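PDB 3SII: poly(ADP-ribose) glycohydrolase from Thermomonospora curvata, which probably hydrolyses the ribose-ribose glycosidic bonds of poly(ADP-ribose), releasing ADP-ribose, and here holds an ADP-ribose analogue with a pyrrolidine in place of the terminal ribose. Local coordinates for residues R66-E71 and H252-V257; C91-S96 and F172-A177. All coordinates share one frame; numbering follows the deposited sequence.

Contact 1: R66-E71 and H252-V257; sequences RIEVTE and HVVFAV. With A1R (5'-O-[(S)-{[(S)-{[(2R,3R,4S)-3,4-dihydroxypyrrolidin-2-yl]methoxy}(hydroxy)phosphoryl]oxy}(hydroxy)phosphoryl]adenosine), chain B.
Arg66 lays its CD over one face of the His252 imidazole, a CH-pi contact with CD 3.8 Å from the ring centroid and 14° off the normal. The pair lies at the start of two parallel strands at one edge of the macrodomain-type mixed sheet, 66-70 outermost beside 252-256. At the rim of the same ring, in its plane, His252 NE2 gives a weak, bent hydrogen bond of 2.8 Å to Glu68 OE1. The imidazole is brought there by chi1 of -169°, which sets CG opposite the backbone N, while the carboxylate stands 65° to the ring plane. Glu68 OE1 also takes the salt bridge from Arg80 of helix 74-84, so one oxygen serves both partners. With an alanine here in place of His252, Arg66 CD would probably lose the ring face it covers, and Glu68 OE1 would keep Arg80 but lose its imidazole N-H.

On the other face of the sheet, Ile67 CG2 meets the edge of the Phe255 ring at CE2, 3.7 Å away, and Val253 CG1 of the same strand as Phe255 sits over a face of that ring. Phe274 stacks on Phe255 and touches Ile67 and Val69, so the end of the modelled chain covers this side.

Between the two faces, five backbone hydrogen bonds run the length of the pair, from Val253 N to Arg66 O through to Val257 N on Thr70 O, all nearly straight at the hydrogen. Glu68 O, for example, receives Phe255 N at 2.7 Å. At the C-terminal end of strand 252-256, the pair reaches the bound nucleotide analogue: Ala256 O lies 3.3 Å from adenine C2 of A1R.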
loop_
_atom_site.group_PDB
_atom_site.type_symbol
_atom_site.label_atom_id
_atom_site.label_comp_id
_atom_site.label_asym_id
_atom_site.label_seq_id
_atom_site.Cartn_x
_atom_site.Cartn_y
_atom_site.Cartn_z
ATOM N N ARG A 66 15.906 -3.162 -11.475
ATOM C CA ARG A 66 15.196 -2.260 -12.371
ATOM C C ARG A 66 14.375 -1.295 -11.522
ATOM O O ARG A 66 13.550 -1.729 -10.727
ATOM C CB ARG A 66 14.263 -3.051 -13.283
ATOM C CG ARG A 66 13.676 -2.242 -14.430
ATOM C CD ARG A 66 12.672 -3.061 -15.233
ATOM N NE ARG A 66 13.229 -4.335 -15.685
ATOM C CZ ARG A 66 13.705 -4.554 -16.907
ATOM N NH1 ARG A 66 13.689 -3.584 -17.812
ATOM N NH2 ARG A 66 14.193 -5.745 -17.228
ATOM N N ILE A 67 14.608 0.006 -11.670
ATOM C CA ILE A 67 13.799 1.004 -10.973
ATOM C C ILE A 67 13.081 1.878 -11.999
ATOM O O ILE A 67 13.713 2.449 -12.896
ATOM C CB ILE A 67 14.642 1.853 -10.001
ATOM C CG1 ILE A 67 15.241 0.962 -8.911
ATOM C CG2 ILE A 67 13.796 2.954 -9.376
ATOM C CD1 ILE A 67 16.032 1.722 -7.857
ATOM N N GLU A 68 11.757 1.943 -11.893
ATOM C CA GLU A 68 10.941 2.734 -12.811
ATOM C C GLU A 68 10.116 3.732 -12.021
ATOM O O GLU A 68 9.605 3.404 -10.958
ATOM C CB GLU A 68 9.941 1.849 -13.575
ATOM C CG GLU A 68 10.519 0.807 -14.525
ATOM C CD GLU A 68 9.427 0.008 -15.239
ATOM O OE1 GLU A 68 8.499 -0.492 -14.567
ATOM O OE2 GLU A 68 9.490 -0.115 -16.480
ATOM N N VAL A 69 9.959 4.934 -12.557
ATOM C CA VAL A 69 8.934 5.859 -12.077
ATOM C C VAL A 69 7.885 6.009 -13.169
ATOM O O VAL A 69 8.225 6.266 -14.327
ATOM C CB VAL A 69 9.513 7.244 -11.727
ATOM C CG1 VAL A 69 8.409 8.162 -11.202
ATOM C CG2 VAL A 69 10.611 7.107 -10.690
ATOM N N THR A 70 6.612 5.829 -12.814
ATOM C CA THR A 70 5.516 5.921 -13.778
ATOM C C THR A 70 4.381 6.742 -13.189
ATOM O O THR A 70 4.372 7.007 -11.978
ATOM C CB THR A 70 4.958 4.534 -14.159
ATOM O OG1 THR A 70 4.224 3.990 -13.054
ATOM C CG2 THR A 70 6.087 3.582 -14.542
ATOM N N GLU A 71 3.435 7.139 -14.039
ATOM C CA GLU A 71 2.228 7.848 -13.595
ATOM C C GLU A 71 1.067 6.881 -13.380
ATOM O O GLU A 71 -0.102 7.283 -13.288
ATOM C CB GLU A 71 1.827 8.926 -14.606
ATOM C CG GLU A 71 2.877 10.003 -14.811
ATOM C CD GLU A 71 2.384 11.122 -15.710
ATOM O OE1 GLU A 71 1.268 11.627 -15.468
ATOM O OE2 GLU A 71 3.105 11.492 -16.659
ATOM N N HIS A 252 12.820 -5.606 -9.209
ATOM C CA HIS A 252 12.095 -4.560 -9.903
ATOM C C HIS A 252 11.342 -3.747 -8.868
ATOM O O HIS A 252 10.638 -4.302 -8.034
ATOM C CB HIS A 252 11.099 -5.197 -10.880
ATOM C CG HIS A 252 10.471 -4.243 -11.852
ATOM N ND1 HIS A 252 9.678 -4.673 -12.895
ATOM C CD2 HIS A 252 10.510 -2.892 -11.942
ATOM C CE1 HIS A 252 9.258 -3.630 -13.588
ATOM N NE2 HIS A 252 9.748 -2.536 -13.033
ATOM N N VAL A 253 11.527 -2.434 -8.903
ATOM C CA VAL A 253 10.793 -1.536 -8.027
ATOM C C VAL A 253 10.167 -0.479 -8.900
ATOM O O VAL A 253 10.869 0.180 -9.678
ATOM C CB VAL A 253 11.702 -0.851 -6.994
ATOM C CG1 VAL A 253 10.909 0.177 -6.167
ATOM C CG2 VAL A 253 12.357 -1.882 -6.092
ATOM N N VAL A 254 8.851 -0.333 -8.797
ATOM C CA VAL A 254 8.136 0.692 -9.544
ATOM C C VAL A 254 7.624 1.729 -8.559
ATOM O O VAL A 254 6.969 1.386 -7.578
ATOM C CB VAL A 254 6.931 0.116 -10.320
ATOM C CG1 VAL A 254 6.184 1.248 -11.061
ATOM C CG2 VAL A 254 7.372 -0.967 -11.293
ATOM N N PHE A 255 7.959 2.993 -8.795
ATOM C CA PHE A 255 7.323 4.080 -8.070
ATOM C C PHE A 255 6.170 4.542 -8.931
ATOM O O PHE A 255 6.350 5.300 -9.889
ATOM C CB PHE A 255 8.325 5.199 -7.778
ATOM C CG PHE A 255 9.435 4.773 -6.852
ATOM C CD1 PHE A 255 9.233 4.746 -5.479
ATOM C CD2 PHE A 255 10.664 4.386 -7.354
ATOM C CE1 PHE A 255 10.250 4.344 -4.612
ATOM C CE2 PHE A 255 11.692 3.978 -6.500
ATOM C CZ PHE A 255 11.482 3.954 -5.121
ATOM N N ALA A 256 4.992 4.026 -8.612
ATOM C CA ALA A 256 3.778 4.343 -9.352
ATOM C C ALA A 256 3.122 5.519 -8.651
ATOM O O ALA A 256 2.581 5.385 -7.552
ATOM C CB ALA A 256 2.854 3.129 -9.387
ATOM N N VAL A 257 3.186 6.685 -9.287
ATOM C CA VAL A 257 2.710 7.910 -8.670
ATOM C C VAL A 257 1.678 8.574 -9.580
ATOM O O VAL A 257 2.025 9.237 -10.577
ATOM C CB VAL A 257 3.863 8.879 -8.376
ATOM C CG1 VAL A 257 3.341 10.051 -7.546
ATOM C CG2 VAL A 257 4.999 8.147 -7.650
HETATM N N1 A1R B . -1.863 5.211 -7.031
HETATM C C2 A1R B . -0.642 5.823 -6.989
HETATM N N3 A1R B . -0.466 7.059 -6.445
HETATM C C4 A1R B . -1.576 7.601 -5.971
HETATM C C5 A1R B . -2.862 7.067 -5.949
HETATM C C6 A1R B . -2.958 5.814 -6.519
HETATM N N6 A1R B . -4.214 5.136 -6.599
HETATM N N7 A1R B . -3.748 7.954 -5.351
HETATM C C8 A1R B . -3.002 9.018 -5.001
HETATM N N9 A1R B . -1.674 8.865 -5.357
HETATM C "C1'" A1R B . -0.563 9.773 -5.136
HETATM C "C2'" A1R B . -0.961 11.201 -4.984
HETATM O "O2'" A1R B . 0.005 12.032 -5.534
HETATM C "C3'" A1R B . -1.031 11.393 -3.519
HETATM O "O3'" A1R B . -0.739 12.694 -3.143
HETATM O "O4'" A1R B . 0.111 9.424 -3.952
HETATM C "C4'" A1R B . 0.004 10.457 -3.009
HETATM C "C5'" A1R B . -0.310 9.959 -1.614
HETATM O "O5'" A1R B . -1.550 9.324 -1.584
HETATM P PA A1R B . -2.473 9.402 -0.279
HETATM O O1A A1R B . -3.511 8.343 -0.519
HETATM O O2A A1R B . -3.041 10.749 0.001
HETATM O O3A A1R B . -1.525 8.899 0.888
HETATM P PB A1R B . -1.289 9.494 2.355
HETATM O O1B A1R B . -0.719 10.892 2.335
HETATM O O2B A1R B . -0.368 8.528 3.046
HETATM O O5N A1R B . -2.696 9.615 3.058
HETATM C C5N A1R B . -3.266 8.541 3.742
HETATM N N4N A1R B . -5.226 8.669 3.188
HETATM C C1N A1R B . -6.076 7.521 2.900
HETATM O O2N A1R B . -6.806 5.892 4.462
HETATM C C2N A1R B . -5.698 6.484 3.912
HETATM O O3N A1R B . -5.593 7.977 5.762
HETATM C C3N A1R B . -4.843 7.223 4.874
HETATM C C4N A1R B . -4.314 8.506 4.435
#

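Contact 2: C91-S96 and F172-A177; sequences CLNFAS and FLTSPA. With A1R (5'-O-[(S)-{[(S)-{[(2R,3R,4S)-3,4-dihydroxypyrrolidin-2-yl]methoxy}(hydroxy)phosphoryl]oxy}(hydroxy)phosphoryl]adenosine), chain B.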
loop_
_atom_site.group_PDB
_atom_site.type_symbol
_atom_site.label_atom_id
_atom_site.label_comp_id
_atom_site.label_asym_id
_atom_site.label_seq_id
_atom_site.Cartn_x
_atom_site.Cartn_y
_atom_site.Cartn_z
ATOM N N CYS A 91 2.774 -4.643 -2.850
ATOM C CA CYS A 91 2.410 -3.244 -2.985
ATOM C C CYS A 91 2.292 -2.561 -1.630
ATOM O O CYS A 91 1.678 -3.103 -0.716
ATOM C CB CYS A 91 1.045 -3.109 -3.657
ATOM S SG CYS A 91 0.905 -3.828 -5.302
ATOM N N LEU A 92 2.852 -1.365 -1.518
ATOM C CA LEU A 92 2.698 -0.561 -0.316
ATOM C C LEU A 92 1.328 0.126 -0.322
ATOM O O LEU A 92 0.989 0.836 -1.265
ATOM C CB LEU A 92 3.835 0.469 -0.224
ATOM C CG LEU A 92 3.765 1.491 0.914
ATOM C CD1 LEU A 92 3.691 0.788 2.284
ATOM C CD2 LEU A 92 4.953 2.465 0.832
ATOM N N ASN A 93 0.547 -0.135 0.723
ATOM C CA ASN A 93 -0.719 0.534 1.017
ATOM C C ASN A 93 -0.411 1.760 1.873
ATOM O O ASN A 93 0.177 1.625 2.955
ATOM C CB ASN A 93 -1.631 -0.445 1.777
ATOM C CG ASN A 93 -2.892 0.211 2.294
ATOM O OD1 ASN A 93 -3.307 1.254 1.796
ATOM N ND2 ASN A 93 -3.498 -0.390 3.314
ATOM N N PHE A 94 -0.782 2.947 1.371
ATOM C CA PHE A 94 -0.537 4.205 2.078
ATOM C C PHE A 94 -1.609 4.328 3.154
ATOM O O PHE A 94 -2.633 5.004 2.981
ATOM C CB PHE A 94 -0.614 5.407 1.123
ATOM C CG PHE A 94 0.287 5.309 -0.098
ATOM C CD1 PHE A 94 1.370 4.438 -0.146
ATOM C CD2 PHE A 94 0.056 6.139 -1.192
ATOM C CE1 PHE A 94 2.186 4.371 -1.269
ATOM C CE2 PHE A 94 0.871 6.082 -2.312
ATOM C CZ PHE A 94 1.942 5.195 -2.352
ATOM N N ALA A 95 -1.354 3.662 4.271
ATOM C CA ALA A 95 -2.405 3.262 5.192
ATOM C C ALA A 95 -2.859 4.333 6.156
ATOM O O ALA A 95 -2.063 5.157 6.625
ATOM C CB ALA A 95 -1.955 2.046 5.979
ATOM N N SER A 96 -4.146 4.281 6.474
ATOM C CA SER A 96 -4.662 4.903 7.685
ATOM C C SER A 96 -4.167 4.120 8.887
ATOM O O SER A 96 -4.106 2.892 8.865
ATOM C CB SER A 96 -6.184 4.880 7.667
ATOM O OG SER A 96 -6.720 5.314 8.916
ATOM N N PHE A 172 -0.081 -7.144 -0.032
ATOM C CA PHE A 172 -0.052 -5.758 0.422
ATOM C C PHE A 172 0.753 -5.604 1.699
ATOM O O PHE A 172 0.765 -6.485 2.563
ATOM C CB PHE A 172 -1.464 -5.199 0.638
ATOM C CG PHE A 172 -2.218 -4.942 -0.636
ATOM C CD1 PHE A 172 -1.924 -3.835 -1.423
ATOM C CD2 PHE A 172 -3.209 -5.814 -1.054
ATOM C CE1 PHE A 172 -2.600 -3.600 -2.603
ATOM C CE2 PHE A 172 -3.902 -5.582 -2.237
ATOM C CZ PHE A 172 -3.595 -4.461 -3.007
ATOM N N LEU A 173 1.431 -4.470 1.798
ATOM C CA LEU A 173 2.154 -4.078 3.003
ATOM C C LEU A 173 1.500 -2.805 3.515
ATOM O O LEU A 173 1.521 -1.771 2.840
ATOM C CB LEU A 173 3.610 -3.773 2.666
ATOM C CG LEU A 173 4.366 -4.884 1.933
ATOM C CD1 LEU A 173 5.463 -4.299 1.069
ATOM C CD2 LEU A 173 4.933 -5.835 2.946
ATOM N N THR A 174 0.920 -2.881 4.705
ATOM C CA THR A 174 0.130 -1.786 5.254
ATOM C C THR A 174 0.894 -1.146 6.405
ATOM O O THR A 174 1.069 -1.748 7.453
ATOM C CB THR A 174 -1.259 -2.321 5.680
ATOM O OG1 THR A 174 -2.005 -2.617 4.496
ATOM C CG2 THR A 174 -2.035 -1.320 6.529
ATOM N N SER A 175 1.367 0.074 6.178
ATOM C CA SER A 175 2.192 0.803 7.137
ATOM C C SER A 175 1.846 2.274 6.981
ATOM O O SER A 175 1.895 2.797 5.875
ATOM C CB SER A 175 3.670 0.590 6.798
ATOM O OG SER A 175 4.516 1.491 7.513
ATOM N N PRO A 176 1.483 2.953 8.081
ATOM C CA PRO A 176 1.098 4.357 7.935
ATOM C C PRO A 176 2.307 5.264 7.990
ATOM O O PRO A 176 3.162 5.114 8.856
ATOM C CB PRO A 176 0.229 4.596 9.167
ATOM C CG PRO A 176 0.839 3.697 10.206
ATOM C CD PRO A 176 1.310 2.464 9.463
ATOM N N ALA A 177 2.391 6.186 7.044
ATOM C CA ALA A 177 3.400 7.222 7.122
ATOM C C ALA A 177 3.036 8.148 8.278
ATOM O O ALA A 177 1.863 8.232 8.667
ATOM C CB ALA A 177 3.451 8.009 5.812
HETATM N N1 A1R B . -1.863 5.211 -7.031
HETATM C C2 A1R B . -0.642 5.823 -6.989
HETATM N N3 A1R B . -0.466 7.059 -6.445
HETATM C C4 A1R B . -1.576 7.601 -5.971
HETATM C C5 A1R B . -2.862 7.067 -5.949
HETATM C C6 A1R B . -2.958 5.814 -6.519
HETATM N N6 A1R B . -4.214 5.136 -6.599
HETATM N N7 A1R B . -3.748 7.954 -5.351
HETATM C C8 A1R B . -3.002 9.018 -5.001
HETATM N N9 A1R B . -1.674 8.865 -5.357
HETATM C "C1'" A1R B . -0.563 9.773 -5.136
HETATM C "C2'" A1R B . -0.961 11.201 -4.984
HETATM O "O2'" A1R B . 0.005 12.032 -5.534
HETATM C "C3'" A1R B . -1.031 11.393 -3.519
HETATM O "O3'" A1R B . -0.739 12.694 -3.143
HETATM O "O4'" A1R B . 0.111 9.424 -3.952
HETATM C "C4'" A1R B . 0.004 10.457 -3.009
HETATM C "C5'" A1R B . -0.310 9.959 -1.614
HETATM O "O5'" A1R B . -1.550 9.324 -1.584
HETATM P PA A1R B . -2.473 9.402 -0.279
HETATM O O1A A1R B . -3.511 8.343 -0.519
HETATM O O2A A1R B . -3.041 10.749 0.001
HETATM O O3A A1R B . -1.525 8.899 0.888
HETATM P PB A1R B . -1.289 9.494 2.355
HETATM O O1B A1R B . -0.719 10.892 2.335
HETATM O O2B A1R B . -0.368 8.528 3.046
HETATM O O5N A1R B . -2.696 9.615 3.058
HETATM C C5N A1R B . -3.266 8.541 3.742
HETATM N N4N A1R B . -5.226 8.669 3.188
HETATM C C1N A1R B . -6.076 7.521 2.900
HETATM O O2N A1R B . -6.806 5.892 4.462
HETATM C C2N A1R B . -5.698 6.484 3.912
HETATM O O3N A1R B . -5.593 7.977 5.762
HETATM C C3N A1R B . -4.843 7.223 4.874
HETATM C C4N A1R B . -4.314 8.506 4.435
HETATM O O HOH W 1 0.281 6.399 4.996
#
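Asn93 and Thr174 lie side by side and point the same way, and the amide ND2 of Asn93 reaches across to Thr174 OG1 at 2.9 Å. The hydroxyl oxygen is only 8° out of the amide plane and the bond is nearly straight. Glu112 OE2 also accepts from ND2, which fixes the rotation of the amide. With chi1 of -71°, Thr174 OG1 lies beside the backbone N, and CG2 falls anti to that N, where it presses on Ala95 CB at 3.4 Å, tighter than usual van der Waals contact. Toward the start of the strands, Cys91 CB packs on Phe172 CD1 at 3.8 Å, with SG oblique to the ring.

These residues sit on two central parallel strands of the macrodomain-type sheet, crossing at -33° and joined by Leu173 N to Cys91 O and Asn93 N to Leu173 O. Beyond them both segments turn to the ligand: Phe94, the centre of an inverse gamma turn, brings its ring edge to A1R O5', CD2 lying 3.6 Å away. One water donates to Ala95 O and to the phosphate oxygen O2B of A1R, and accepts from Ala177 N at 2.9 Å.

From the N terminus the chain lays down strand 42-44 at one edge of the mixed sheet and then 66-70 at the other, passes through helix 74-84, and enters the sheet's middle as strand 90-94. Contact 2 closes the inner loop when strand 163-175 returns beside 90-94, after 75 intervening residues that include helices 111-118 and 121-125. The chain continues through helix 189-209, strand 214-217 and helix 229-240 before strand 252-256 closes contact 1, so contact 2 is nested within it. Strand 214-217 lies between 90-94 and 252-256 and connects the two pairs in one sheet. Their centres are about 17 Å apart, yet both touch A1R, contact 1 near the adenine and contact 2 along the diphosphate and pyrrolidine.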